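Local coordinates for ATP12 ATPase (Paracoccus denitrificans, PDB 2P4X), which probably acts as an ATP12-family chaperone in the assembly of the F1 sector of ATP synthase, as its mitochondrial relatives do for the alpha subunit, at residues A[20-25]-A[41-46]; A[10-15]-A[27-32]; A[114-119]-A[200-205]; A[121-126]-A[179-184]. All coordinates share one frame; numbering follows the deposited sequence.

Contact 1: A[20-25]-A[41-46]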
loop_
_atom_site.group_PDB
_atom_site.type_symbol
_atom_site.label_atom_id
_atom_site.label_comp_id
_atom_site.label_asym_id
_atom_site.label_seq_id
_atom_site.Cartn_x
_atom_site.Cartn_y
_atom_site.Cartn_z
ATOM N N LYS A 20 2.745 8.536 26.013
ATOM C CA LYS A 20 2.034 7.275 26.237
ATOM C C LYS A 20 0.569 7.320 25.823
ATOM O O LYS A 20 0.169 6.644 24.876
ATOM C CB LYS A 20 2.131 6.876 27.714
ATOM C CG LYS A 20 3.508 6.384 28.159
ATOM C CD LYS A 20 3.829 5.006 27.579
ATOM C CE LYS A 20 5.144 4.451 28.129
ATOM N NZ LYS A 20 5.455 3.095 27.583
ATOM N N GLU A 21 -0.229 8.100 26.544
ATOM C CA GLU A 21 -1.650 8.242 26.242
ATOM C C GLU A 21 -2.390 6.903 26.247
ATOM O O GLU A 21 -1.878 5.892 25.768
ATOM C CB GLU A 21 -1.824 8.909 24.880
ATOM C CG GLU A 21 -3.179 9.545 24.679
ATOM C CD GLU A 21 -3.371 10.766 25.560
ATOM O OE1 GLU A 21 -4.461 11.374 25.509
ATOM O OE2 GLU A 21 -2.426 11.118 26.303
ATOM N N GLU A 22 -3.606 6.905 26.785
ATOM C CA GLU A 22 -4.417 5.692 26.865
ATOM C C GLU A 22 -4.621 5.033 25.506
ATOM O O GLU A 22 -3.862 4.145 25.117
ATOM C CB GLU A 22 -5.784 6.000 27.482
ATOM C CG GLU A 22 -5.998 7.463 27.851
ATOM C CD GLU A 22 -5.937 8.403 26.653
ATOM O OE1 GLU A 22 -6.099 9.624 26.861
ATOM O OE2 GLU A 22 -5.728 7.931 25.512
ATOM N N GLY A 23 -5.651 5.475 24.791
ATOM C CA GLY A 23 -5.947 4.912 23.486
ATOM C C GLY A 23 -4.900 5.175 22.421
ATOM O O GLY A 23 -5.170 5.882 21.452
ATOM N N GLY A 24 -3.710 4.602 22.594
ATOM C CA GLY A 24 -2.645 4.785 21.624
ATOM C C GLY A 24 -1.729 5.952 21.941
ATOM O O GLY A 24 -1.985 6.709 22.878
ATOM N N TRP A 25 -0.666 6.104 21.154
ATOM C CA TRP A 25 0.298 7.179 21.354
ATOM C C TRP A 25 -0.104 8.505 20.715
ATOM O O TRP A 25 -0.809 8.531 19.713
ATOM C CB TRP A 25 1.654 6.763 20.804
ATOM C CG TRP A 25 2.156 5.501 21.393
ATOM C CD1 TRP A 25 1.688 4.238 21.161
ATOM C CD2 TRP A 25 3.217 5.371 22.334
ATOM N NE1 TRP A 25 2.399 3.328 21.901
ATOM C CE2 TRP A 25 3.344 3.997 22.632
ATOM C CE3 TRP A 25 4.076 6.283 22.958
ATOM C CZ2 TRP A 25 4.295 3.513 23.528
ATOM C CZ3 TRP A 25 5.023 5.802 23.849
ATOM C CH2 TRP A 25 5.126 4.428 24.125
ATOM N N PRO A 41 -8.641 13.863 17.630
ATOM C CA PRO A 41 -7.346 13.569 18.256
ATOM C C PRO A 41 -6.596 12.464 17.501
ATOM O O PRO A 41 -7.173 11.422 17.175
ATOM C CB PRO A 41 -7.740 13.147 19.670
ATOM C CG PRO A 41 -9.121 12.570 19.485
ATOM C CD PRO A 41 -9.750 13.573 18.556
ATOM N N LEU A 42 -5.317 12.695 17.215
ATOM C CA LEU A 42 -4.520 11.708 16.493
ATOM C C LEU A 42 -3.910 10.693 17.444
ATOM O O LEU A 42 -3.042 11.025 18.254
ATOM C CB LEU A 42 -3.405 12.396 15.694
ATOM C CG LEU A 42 -2.427 11.461 14.978
ATOM C CD1 LEU A 42 -3.182 10.634 13.956
ATOM C CD2 LEU A 42 -1.320 12.263 14.296
ATOM N N ARG A 43 -4.375 9.452 17.343
ATOM C CA ARG A 43 -3.877 8.377 18.189
ATOM C C ARG A 43 -3.277 7.266 17.333
ATOM O O ARG A 43 -3.951 6.679 16.484
ATOM C CB ARG A 43 -5.008 7.833 19.069
ATOM C CG ARG A 43 -5.448 8.810 20.163
ATOM C CD ARG A 43 -4.351 9.013 21.209
ATOM N NE ARG A 43 -4.623 10.152 22.083
ATOM C CZ ARG A 43 -4.506 11.426 21.717
ATOM N NH1 ARG A 43 -4.114 11.735 20.487
ATOM N NH2 ARG A 43 -4.785 12.396 22.576
ATOM N N LEU A 44 -2.000 6.998 17.569
ATOM C CA LEU A 44 -1.254 5.990 16.830
ATOM C C LEU A 44 -1.153 4.685 17.615
ATOM O O LEU A 44 -0.918 4.693 18.821
ATOM C CB LEU A 44 0.126 6.551 16.529
ATOM C CG LEU A 44 -0.039 7.946 15.905
ATOM C CD1 LEU A 44 1.244 8.702 15.985
ATOM C CD2 LEU A 44 -0.510 7.805 14.453
ATOM N N PRO A 45 -1.307 3.541 16.933
ATOM C CA PRO A 45 -1.240 2.232 17.590
ATOM C C PRO A 45 0.116 1.813 18.145
ATOM O O PRO A 45 0.196 0.896 18.960
ATOM C CB PRO A 45 -1.732 1.274 16.495
ATOM C CG PRO A 45 -1.192 1.909 15.244
ATOM C CD PRO A 45 -1.528 3.390 15.481
ATOM N N THR A 46 1.180 2.479 17.729
ATOM C CA THR A 46 2.502 2.091 18.178
ATOM C C THR A 46 3.440 3.256 18.427
ATOM O O THR A 46 3.298 4.328 17.843
ATOM C CB THR A 46 3.186 1.176 17.143
ATOM O OG1 THR A 46 3.405 1.918 15.935
ATOM C CG2 THR A 46 2.315 -0.044 16.831
#
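W25 and L44 form a single antiparallel bridge, a hydrogen-bonded pair with CA atoms 4.9 Å apart. W25 N gives to L44 O at 2.7 Å. L44 N returns to W25 O at 2.9 Å, and this second bond is nearly straight. R43 CA adds a CA-H...O contact to W25 O. One step earlier, G24 CA, which carries no side chain, approaches L44 O at 3.3 Å, bringing the two backbones close. The bridge fastens the hairpin loop between strands 16-19 and 26-29 to the connection that leads from strand 32-33 into helix 47-58, so the small antiparallel sheet meets the helical part here. T46 is the N-cap of that helix: its OG1 is hydrogen-bonded to L49 N and also to L236 O. Over one face of the W25 indole lies T46 C, 3.4 Å from W25 CD1, while L44 O sits at the ring edge, in plane. R43 bends at chi2 (-67°) and runs alongside the loop, its CB 3.1 Å from G23 O. R43 NH2 then makes a salt bridge of 3.1 Å to E21 OE1, reached from above the carboxylate plane, with the two flat groups 83° apart. R43 NH1 turns back to L42 O, a bond that lies close to the guanidinium plane and helps fix the group's rotation.

Contact 2: A[10-15]-A[27-32]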
loop_
_atom_site.group_PDB
_atom_site.type_symbol
_atom_site.label_atom_id
_atom_site.label_comp_id
_atom_site.label_asym_id
_atom_site.label_seq_id
_atom_site.Cartn_x
_atom_site.Cartn_y
_atom_site.Cartn_z
ATOM N N ARG A 10 2.497 27.838 8.879
ATOM C CA ARG A 10 3.818 28.118 9.444
ATOM C C ARG A 10 4.073 27.359 10.741
ATOM O O ARG A 10 3.158 27.151 11.545
ATOM C CB ARG A 10 3.992 29.627 9.678
ATOM C CG ARG A 10 5.379 30.047 10.202
ATOM C CD ARG A 10 5.837 31.357 9.548
ATOM N NE ARG A 10 7.107 31.865 10.065
ATOM C CZ ARG A 10 7.265 32.376 11.281
ATOM N NH1 ARG A 10 6.230 32.443 12.099
ATOM N NH2 ARG A 10 8.451 32.821 11.677
ATOM N N ARG A 11 5.319 26.941 10.939
ATOM C CA ARG A 11 5.695 26.208 12.141
ATOM C C ARG A 11 5.763 27.158 13.331
ATOM O O ARG A 11 6.380 28.222 13.261
ATOM C CB ARG A 11 7.045 25.489 11.944
ATOM C CG ARG A 11 8.079 25.794 13.005
ATOM C CD ARG A 11 8.472 24.603 13.877
ATOM N NE ARG A 11 9.408 23.726 13.205
ATOM C CZ ARG A 11 10.181 22.826 13.808
ATOM N NH1 ARG A 11 10.161 22.662 15.123
ATOM N NH2 ARG A 11 10.956 22.050 13.074
ATOM N N PHE A 12 5.130 26.748 14.425
ATOM C CA PHE A 12 5.067 27.544 15.647
ATOM C C PHE A 12 5.546 26.759 16.862
ATOM O O PHE A 12 5.317 27.165 18.004
ATOM C CB PHE A 12 3.624 27.993 15.867
ATOM C CG PHE A 12 2.638 26.855 15.954
ATOM C CD1 PHE A 12 2.392 26.222 17.159
ATOM C CD2 PHE A 12 1.961 26.416 14.819
ATOM C CE1 PHE A 12 1.492 25.176 17.240
ATOM C CE2 PHE A 12 1.055 25.370 14.889
ATOM C CZ PHE A 12 0.818 24.746 16.106
ATOM N N TRP A 13 6.207 25.630 16.624
ATOM C CA TRP A 13 6.678 24.803 17.724
ATOM C C TRP A 13 8.198 24.676 17.715
ATOM O O TRP A 13 8.845 24.818 16.684
ATOM C CB TRP A 13 6.002 23.424 17.666
ATOM C CG TRP A 13 6.287 22.666 16.390
ATOM C CD1 TRP A 13 7.324 21.790 16.168
ATOM C CD2 TRP A 13 5.583 22.776 15.145
ATOM N NE1 TRP A 13 7.306 21.356 14.863
ATOM C CE2 TRP A 13 6.254 21.942 14.211
ATOM C CE3 TRP A 13 4.455 23.495 14.723
ATOM C CZ2 TRP A 13 5.833 21.817 12.887
ATOM C CZ3 TRP A 13 4.036 23.364 13.402
ATOM C CH2 TRP A 13 4.724 22.533 12.500
ATOM N N ALA A 14 8.766 24.419 18.883
ATOM C CA ALA A 14 10.201 24.287 18.991
ATOM C C ALA A 14 10.618 22.826 19.021
ATOM O O ALA A 14 11.585 22.427 18.372
ATOM C CB ALA A 14 10.688 24.996 20.258
ATOM N N SER A 15 9.877 22.029 19.773
ATOM C CA SER A 15 10.198 20.623 19.914
ATOM C C SER A 15 9.005 19.707 19.686
ATOM O O SER A 15 7.852 20.088 19.912
ATOM C CB SER A 15 10.727 20.365 21.315
ATOM O OG SER A 15 9.661 20.482 22.244
ATOM N N VAL A 27 1.336 12.582 19.532
ATOM C CA VAL A 27 2.505 13.328 19.100
ATOM C C VAL A 27 2.251 14.753 19.590
ATOM O O VAL A 27 1.156 15.283 19.422
ATOM C CB VAL A 27 2.660 13.295 17.565
ATOM C CG1 VAL A 27 3.845 14.139 17.141
ATOM C CG2 VAL A 27 2.870 11.846 17.100
ATOM N N LEU A 28 3.258 15.359 20.208
ATOM C CA LEU A 28 3.098 16.697 20.769
ATOM C C LEU A 28 4.010 17.735 20.155
ATOM O O LEU A 28 5.222 17.542 20.090
ATOM C CB LEU A 28 3.367 16.669 22.281
ATOM C CG LEU A 28 2.680 15.594 23.119
ATOM C CD1 LEU A 28 3.267 15.592 24.519
ATOM C CD2 LEU A 28 1.187 15.834 23.156
ATOM N N LEU A 29 3.409 18.830 19.696
ATOM C CA LEU A 29 4.155 19.947 19.139
ATOM C C LEU A 29 4.266 20.786 20.417
ATOM O O LEU A 29 3.294 21.426 20.841
ATOM C CB LEU A 29 3.319 20.657 18.069
ATOM C CG LEU A 29 2.917 19.777 16.874
ATOM C CD1 LEU A 29 2.117 20.595 15.859
ATOM C CD2 LEU A 29 4.177 19.186 16.216
ATOM N N ASP A 30 5.445 20.755 21.031
ATOM C CA ASP A 30 5.671 21.422 22.312
ATOM C C ASP A 30 4.690 20.773 23.284
ATOM O O ASP A 30 4.825 19.588 23.590
ATOM C CB ASP A 30 5.443 22.934 22.219
ATOM C CG ASP A 30 6.591 23.645 21.533
ATOM O OD1 ASP A 30 7.723 23.135 21.617
ATOM O OD2 ASP A 30 6.379 24.713 20.921
ATOM N N GLU A 31 3.691 21.519 23.741
ATOM C CA GLU A 31 2.714 20.971 24.682
ATOM C C GLU A 31 1.409 20.541 24.016
ATOM O O GLU A 31 0.648 19.755 24.579
ATOM C CB GLU A 31 2.370 22.007 25.759
ATOM C CG GLU A 31 3.551 22.744 26.367
ATOM C CD GLU A 31 4.652 21.812 26.827
ATOM O OE1 GLU A 31 4.340 20.774 27.452
ATOM O OE2 GLU A 31 5.833 22.125 26.569
ATOM N N ARG A 32 1.149 21.062 22.821
ATOM C CA ARG A 32 -0.096 20.777 22.110
ATOM C C ARG A 32 -0.136 19.469 21.307
ATOM O O ARG A 32 0.746 19.201 20.486
ATOM C CB ARG A 32 -0.434 21.950 21.173
ATOM C CG ARG A 32 -0.357 23.336 21.821
ATOM C CD ARG A 32 -0.953 24.417 20.920
ATOM N NE ARG A 32 -1.019 25.705 21.608
ATOM C CZ ARG A 32 0.018 26.515 21.801
ATOM N NH1 ARG A 32 1.223 26.187 21.353
ATOM N NH2 ARG A 32 -0.146 27.654 22.459
#
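S15 and D30 join the loop that leads into strand 16-19 to the tight turn of the neighbouring hairpin, a type II' beta turn from L29 to R32 that links strands 26-29 and 32-33 of the antiparallel sheet. The turn is closed by backbone bonds in both directions between L29 and R32, and D30 takes its first corner position with positive phi.

The apolar part of the contact is W13 against L29. The indole stands over the leucine with CG set between the backbone N and the carbonyl carbon (chi1 60°), which brings its face onto both methyl groups. L29 CD2 lies 3.9 Å from the centroid of the five-membered ring of W13 and 3° off its normal, a CH-pi contact, while L29 CD1 lies 3.9 Å from W13 CE3 over the six-membered part. The CB atoms of the two residues also meet. At the polar end of the indole, NE1 is hydrogen-bonded to W57 O, which ties the ring to helix 47-58. F12 contributes at the margin, its CZ 4.4 Å from L29 CD1.

The polar part gathers on the D30 carboxylate, which receives two successive backbone N-H groups. S15 N reaches D30 OD1 at 3.0 Å (167° at the hydrogen) from above the carboxylate plane, and A14 N bonds to OD2 and weakly to OD1. S15 OG gives OD1 a further weak bond. In return, D30 N donates to S15 O at 2.7 Å, nearly along the C=O axis.

Contact 3: A[114-119]-A[200-205]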
loop_
_atom_site.group_PDB
_atom_site.type_symbol
_atom_site.label_atom_id
_atom_site.label_comp_id
_atom_site.label_asym_id
_atom_site.label_seq_id
_atom_site.Cartn_x
_atom_site.Cartn_y
_atom_site.Cartn_z
ATOM N N ARG A 114 6.861 -15.449 -21.431
ATOM C CA ARG A 114 7.874 -16.100 -20.608
ATOM C C ARG A 114 8.282 -15.233 -19.400
ATOM O O ARG A 114 8.474 -15.734 -18.301
ATOM C CB ARG A 114 9.117 -16.401 -21.447
ATOM C CG ARG A 114 10.174 -17.198 -20.697
ATOM C CD ARG A 114 11.501 -17.190 -21.443
ATOM N NE ARG A 114 11.366 -17.686 -22.811
ATOM C CZ ARG A 114 12.341 -17.656 -23.714
ATOM N NH1 ARG A 114 13.528 -17.153 -23.393
ATOM N NH2 ARG A 114 12.130 -18.128 -24.939
ATOM N N ALA A 115 8.443 -13.937 -19.623
ATOM C CA ALA A 115 8.836 -13.013 -18.555
ATOM C C ALA A 115 7.782 -13.018 -17.459
ATOM O O ALA A 115 8.095 -13.043 -16.272
ATOM C CB ALA A 115 9.007 -11.583 -19.133
ATOM N N GLN A 116 6.520 -13.007 -17.863
ATOM C CA GLN A 116 5.423 -13.004 -16.912
ATOM C C GLN A 116 5.390 -14.284 -16.108
ATOM O O GLN A 116 5.189 -14.261 -14.893
ATOM C CB GLN A 116 4.075 -12.831 -17.631
ATOM C CG GLN A 116 3.909 -11.475 -18.267
ATOM C CD GLN A 116 2.569 -11.306 -18.961
ATOM O OE1 GLN A 116 2.065 -12.229 -19.592
ATOM N NE2 GLN A 116 2.000 -10.111 -18.865
ATOM N N ALA A 117 5.580 -15.408 -16.787
ATOM C CA ALA A 117 5.554 -16.688 -16.090
ATOM C C ALA A 117 6.696 -16.809 -15.089
ATOM O O ALA A 117 6.484 -17.236 -13.970
ATOM C CB ALA A 117 5.609 -17.846 -17.097
ATOM N N GLU A 118 7.901 -16.433 -15.487
ATOM C CA GLU A 118 9.042 -16.534 -14.587
ATOM C C GLU A 118 8.880 -15.606 -13.380
ATOM O O GLU A 118 9.246 -15.956 -12.252
ATOM C CB GLU A 118 10.333 -16.218 -15.347
ATOM C CG GLU A 118 10.780 -17.368 -16.261
ATOM C CD GLU A 118 11.732 -16.935 -17.372
ATOM O OE1 GLU A 118 12.212 -17.821 -18.119
ATOM O OE2 GLU A 118 11.999 -15.720 -17.511
ATOM N N GLY A 119 8.298 -14.432 -13.604
ATOM C CA GLY A 119 8.141 -13.514 -12.492
ATOM C C GLY A 119 6.920 -13.743 -11.624
ATOM O O GLY A 119 7.005 -13.621 -10.402
ATOM N N ARG A 200 5.246 -4.361 -13.323
ATOM C CA ARG A 200 5.441 -3.743 -14.628
ATOM C C ARG A 200 6.282 -4.534 -15.610
ATOM O O ARG A 200 6.985 -3.974 -16.448
ATOM C CB ARG A 200 5.975 -2.311 -14.471
ATOM C CG ARG A 200 7.102 -2.122 -13.512
ATOM C CD ARG A 200 7.134 -0.655 -13.086
ATOM N NE ARG A 200 7.274 0.247 -14.226
ATOM C CZ ARG A 200 8.423 0.480 -14.845
ATOM N NH1 ARG A 200 9.526 -0.124 -14.433
ATOM N NH2 ARG A 200 8.471 1.321 -15.867
ATOM N N ILE A 201 6.199 -5.855 -15.520
ATOM C CA ILE A 201 6.953 -6.669 -16.457
ATOM C C ILE A 201 6.560 -6.317 -17.900
ATOM O O ILE A 201 7.410 -6.217 -18.766
ATOM C CB ILE A 201 6.731 -8.189 -16.163
ATOM C CG1 ILE A 201 7.657 -8.590 -15.002
ATOM C CG2 ILE A 201 6.969 -9.037 -17.448
ATOM C CD1 ILE A 201 7.307 -9.947 -14.311
ATOM N N ASP A 202 5.274 -6.098 -18.129
ATOM C CA ASP A 202 4.760 -5.778 -19.463
ATOM C C ASP A 202 5.293 -4.421 -19.921
ATOM O O ASP A 202 5.891 -4.294 -20.993
ATOM C CB ASP A 202 3.236 -5.751 -19.416
ATOM C CG ASP A 202 2.599 -5.749 -20.797
ATOM O OD1 ASP A 202 3.152 -5.105 -21.720
ATOM O OD2 ASP A 202 1.528 -6.386 -20.948
ATOM N N GLU A 203 5.081 -3.411 -19.082
ATOM C CA GLU A 203 5.529 -2.038 -19.350
ATOM C C GLU A 203 7.045 -2.005 -19.609
ATOM O O GLU A 203 7.522 -1.386 -20.563
ATOM C CB GLU A 203 5.154 -1.179 -18.127
ATOM C CG GLU A 203 5.416 0.300 -18.201
ATOM C CD GLU A 203 4.756 1.036 -17.037
ATOM O OE1 GLU A 203 5.345 1.090 -15.934
ATOM O OE2 GLU A 203 3.632 1.538 -17.218
ATOM N N GLU A 204 7.799 -2.686 -18.754
ATOM C CA GLU A 204 9.249 -2.746 -18.871
ATOM C C GLU A 204 9.653 -3.487 -20.154
ATOM O O GLU A 204 10.589 -3.082 -20.868
ATOM C CB GLU A 204 9.830 -3.447 -17.633
ATOM C CG GLU A 204 11.341 -3.564 -17.621
ATOM C CD GLU A 204 12.049 -2.212 -17.727
ATOM O OE1 GLU A 204 11.600 -1.225 -17.088
ATOM O OE2 GLU A 204 13.068 -2.145 -18.450
ATOM N N PHE A 205 8.940 -4.564 -20.452
ATOM C CA PHE A 205 9.193 -5.337 -21.674
ATOM C C PHE A 205 9.049 -4.432 -22.903
ATOM O O PHE A 205 9.930 -4.356 -23.742
ATOM C CB PHE A 205 8.179 -6.465 -21.795
ATOM C CG PHE A 205 8.323 -7.256 -23.050
ATOM C CD1 PHE A 205 9.339 -8.184 -23.176
ATOM C CD2 PHE A 205 7.474 -7.028 -24.132
ATOM C CE1 PHE A 205 9.521 -8.885 -24.365
ATOM C CE2 PHE A 205 7.652 -7.724 -25.325
ATOM C CZ PHE A 205 8.684 -8.656 -25.434
HETATM O O HOH W 1 -0.319 -8.817 -20.401
#
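I201 packs closely against A115, Q116 and G119, and this one side chain carries most of the apolar contact between segments 114-119 and 201-205. The two segment axes come within 10.2 Å of each other and run at 142° between their N-to-C directions, nearer antiparallel than perpendicular. I201 CB points toward the facing helix and its two branches divide the work. I201 CG2, anti to the backbone N, touches A115 CB at 3.7 Å and Q116 CG at 4.0 Å. The other branch ends in I201 CD1, which is 3.7 Å from A115 O. The fit is close at G119 too: this residue has no side chain, and I201 CD1 comes to 4.1 Å from G119 CA.

Away from the isoleucine the contact is loose and polar. No direct hydrogen bond crosses it. Q116 NE2 and D202 OD2 stand 4.3 Å apart and are joined through a water, which accepts from Q116 NE2 and donates to D202 OD2, each bond 3.1 Å long. Q116 can reach that water because its chain is extended beyond CG (chi2 -179°), while its OE1 is held by A106 N. This divides the amide's two ends between the chain and the water.

R200 precedes the helix as its N-cap residue, and its salt bridges to E203 and E204 face helix 214-236, where R200 touches A220 and R223. Further along helix 201-210, F205 packs on A111 and L112, extending the interface toward the start of helix 110-130.

Contact 4: A[121-126]-A[179-184]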
loop_
_atom_site.group_PDB
_atom_site.type_symbol
_atom_site.label_atom_id
_atom_site.label_comp_id
_atom_site.label_asym_id
_atom_site.label_seq_id
_atom_site.Cartn_x
_atom_site.Cartn_y
_atom_site.Cartn_z
ATOM N N ASP A 121 4.589 -16.725 -11.682
ATOM C CA ASP A 121 4.226 -18.072 -11.246
ATOM C C ASP A 121 4.669 -18.367 -9.812
ATOM O O ASP A 121 3.942 -19.019 -9.073
ATOM C CB ASP A 121 4.789 -19.127 -12.198
ATOM C CG ASP A 121 4.058 -19.159 -13.532
ATOM O OD1 ASP A 121 2.939 -18.602 -13.621
ATOM O OD2 ASP A 121 4.600 -19.758 -14.490
ATOM N N PRO A 122 5.864 -17.905 -9.405
ATOM C CA PRO A 122 6.300 -18.168 -8.018
ATOM C C PRO A 122 5.366 -17.476 -6.993
ATOM O O PRO A 122 5.187 -17.958 -5.875
ATOM C CB PRO A 122 7.711 -17.585 -7.982
ATOM C CG PRO A 122 8.170 -17.717 -9.399
ATOM C CD PRO A 122 6.962 -17.315 -10.188
ATOM N N LEU A 123 4.769 -16.347 -7.376
ATOM C CA LEU A 123 3.864 -15.658 -6.468
ATOM C C LEU A 123 2.501 -16.328 -6.470
ATOM O O LEU A 123 1.820 -16.356 -5.448
ATOM C CB LEU A 123 3.736 -14.169 -6.827
ATOM C CG LEU A 123 4.854 -13.312 -6.234
ATOM C CD1 LEU A 123 4.823 -11.943 -6.875
ATOM C CD2 LEU A 123 4.672 -13.197 -4.706
ATOM N N ILE A 124 2.088 -16.861 -7.618
ATOM C CA ILE A 124 0.809 -17.557 -7.671
ATOM C C ILE A 124 0.974 -18.817 -6.807
ATOM O O ILE A 124 0.056 -19.218 -6.108
ATOM C CB ILE A 124 0.455 -17.991 -9.126
ATOM C CG1 ILE A 124 0.054 -16.765 -9.948
ATOM C CG2 ILE A 124 -0.692 -19.020 -9.123
ATOM C CD1 ILE A 124 -1.204 -16.079 -9.453
ATOM N N ASP A 125 2.151 -19.437 -6.881
ATOM C CA ASP A 125 2.425 -20.648 -6.098
ATOM C C ASP A 125 2.400 -20.332 -4.611
ATOM O O ASP A 125 1.800 -21.054 -3.813
ATOM C CB ASP A 125 3.798 -21.219 -6.459
ATOM C CG ASP A 125 3.839 -21.786 -7.872
ATOM O OD1 ASP A 125 2.756 -22.172 -8.382
ATOM O OD2 ASP A 125 4.951 -21.856 -8.459
ATOM N N TRP A 126 3.070 -19.244 -4.256
ATOM C CA TRP A 126 3.131 -18.789 -2.878
ATOM C C TRP A 126 1.712 -18.588 -2.356
ATOM O O TRP A 126 1.398 -18.982 -1.231
ATOM C CB TRP A 126 3.915 -17.469 -2.795
ATOM C CG TRP A 126 3.788 -16.812 -1.458
ATOM C CD1 TRP A 126 4.449 -17.151 -0.314
ATOM C CD2 TRP A 126 2.892 -15.747 -1.109
ATOM N NE1 TRP A 126 4.019 -16.364 0.732
ATOM C CE2 TRP A 126 3.063 -15.494 0.269
ATOM C CE3 TRP A 126 1.957 -14.985 -1.832
ATOM C CZ2 TRP A 126 2.335 -14.510 0.947
ATOM C CZ3 TRP A 126 1.235 -14.012 -1.164
ATOM C CH2 TRP A 126 1.426 -13.779 0.217
ATOM N N LEU A 179 -4.049 -8.029 -5.599
ATOM C CA LEU A 179 -4.222 -8.349 -4.195
ATOM C C LEU A 179 -3.064 -9.272 -3.781
ATOM O O LEU A 179 -2.535 -9.133 -2.692
ATOM C CB LEU A 179 -5.568 -9.044 -3.966
ATOM C CG LEU A 179 -5.885 -9.485 -2.530
ATOM C CD1 LEU A 179 -5.764 -8.297 -1.541
ATOM C CD2 LEU A 179 -7.297 -10.056 -2.511
ATOM N N ILE A 180 -2.664 -10.216 -4.637
ATOM C CA ILE A 180 -1.531 -11.073 -4.259
ATOM C C ILE A 180 -0.250 -10.294 -4.028
ATOM O O ILE A 180 0.470 -10.554 -3.063
ATOM C CB ILE A 180 -1.214 -12.179 -5.315
ATOM C CG1 ILE A 180 -2.434 -13.091 -5.516
ATOM C CG2 ILE A 180 0.017 -12.967 -4.878
ATOM C CD1 ILE A 180 -3.048 -13.607 -4.239
ATOM N N LEU A 181 0.079 -9.356 -4.918
ATOM C CA LEU A 181 1.292 -8.581 -4.711
ATOM C C LEU A 181 1.184 -7.788 -3.404
ATOM O O LEU A 181 2.160 -7.661 -2.670
ATOM C CB LEU A 181 1.550 -7.623 -5.884
ATOM C CG LEU A 181 2.010 -8.249 -7.198
ATOM C CD1 LEU A 181 2.323 -7.153 -8.233
ATOM C CD2 LEU A 181 3.251 -9.073 -6.919
ATOM N N GLY A 182 -0.001 -7.266 -3.103
ATOM C CA GLY A 182 -0.161 -6.509 -1.861
ATOM C C GLY A 182 0.055 -7.425 -0.658
ATOM O O GLY A 182 0.869 -7.128 0.215
ATOM N N LEU A 183 -0.671 -8.540 -0.605
ATOM C CA LEU A 183 -0.524 -9.457 0.511
ATOM C C LEU A 183 0.903 -9.973 0.619
ATOM O O LEU A 183 1.419 -10.144 1.734
ATOM C CB LEU A 183 -1.521 -10.629 0.399
ATOM C CG LEU A 183 -2.988 -10.179 0.430
ATOM C CD1 LEU A 183 -3.908 -11.368 0.174
ATOM C CD2 LEU A 183 -3.303 -9.514 1.797
ATOM N N ALA A 184 1.555 -10.217 -0.517
ATOM C CA ALA A 184 2.937 -10.693 -0.491
ATOM C C ALA A 184 3.869 -9.668 0.179
ATOM O O ALA A 184 4.857 -10.039 0.818
ATOM C CB ALA A 184 3.428 -11.003 -1.900
#
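L123 and W126, one turn apart on helix 110-130, face helix 179-186 across segment axes that approach to 10.3 Å at 73°. The tryptophan projects from its backbone with CG anti to N (chi1 169°), which carries the indole past I180 toward A184. Its CB, CG and five-membered ring make no close contact with segment 179-184; the touching begins at W126 CE3, 4.1 Å from I180 CG2. W126 CZ3 meets that same I180 CG2 at 4.0 Å while also touching A184 CB at 3.8 Å. At the far rim, W126 CH2 is 3.5 Å from A184 CA. CH2 also approaches L183 CB, and CZ2 grazes A184 CA. A184 CB lies over the face of W126, 28° off the normal of the six-membered ring, as a CH-pi contact. L123 forks beside it: L123 CD2 packs on A184 CB at 3.8 Å, whereas L123 CD1 presses on L181 CD2 at 3.3 Å, tighter than usual for two carbons.

Every touching residue is buried and no hydrogen bond crosses between the segments, consistent with an interface held by shape and apolar burial, with A184 small enough to let the indole lie close to the backbone of its helix.

Contact 4 is the buried one of the four, apolar throughout and without a hydrogen bond across it, whereas contacts 1 and 3 lie at the surface and contact 2 is partly buried. Contacts 3 and 4 both use helix 110-130 and touch where A117 O meets P122 CD at 3.8 Å; along the chain, contact 4 is nested within the loop closed by contact 3. Contacts 1 and 2 alternate along the chain, both involve the small antiparallel sheet, and meet through L44 and V27. They rely on direct backbone and carboxylate bonds, while contact 3 adds only a water-mediated polar side to its methyl packing. The centres of contacts 2 and 3 are about 48 Å apart, on opposite sides of the chain's centre.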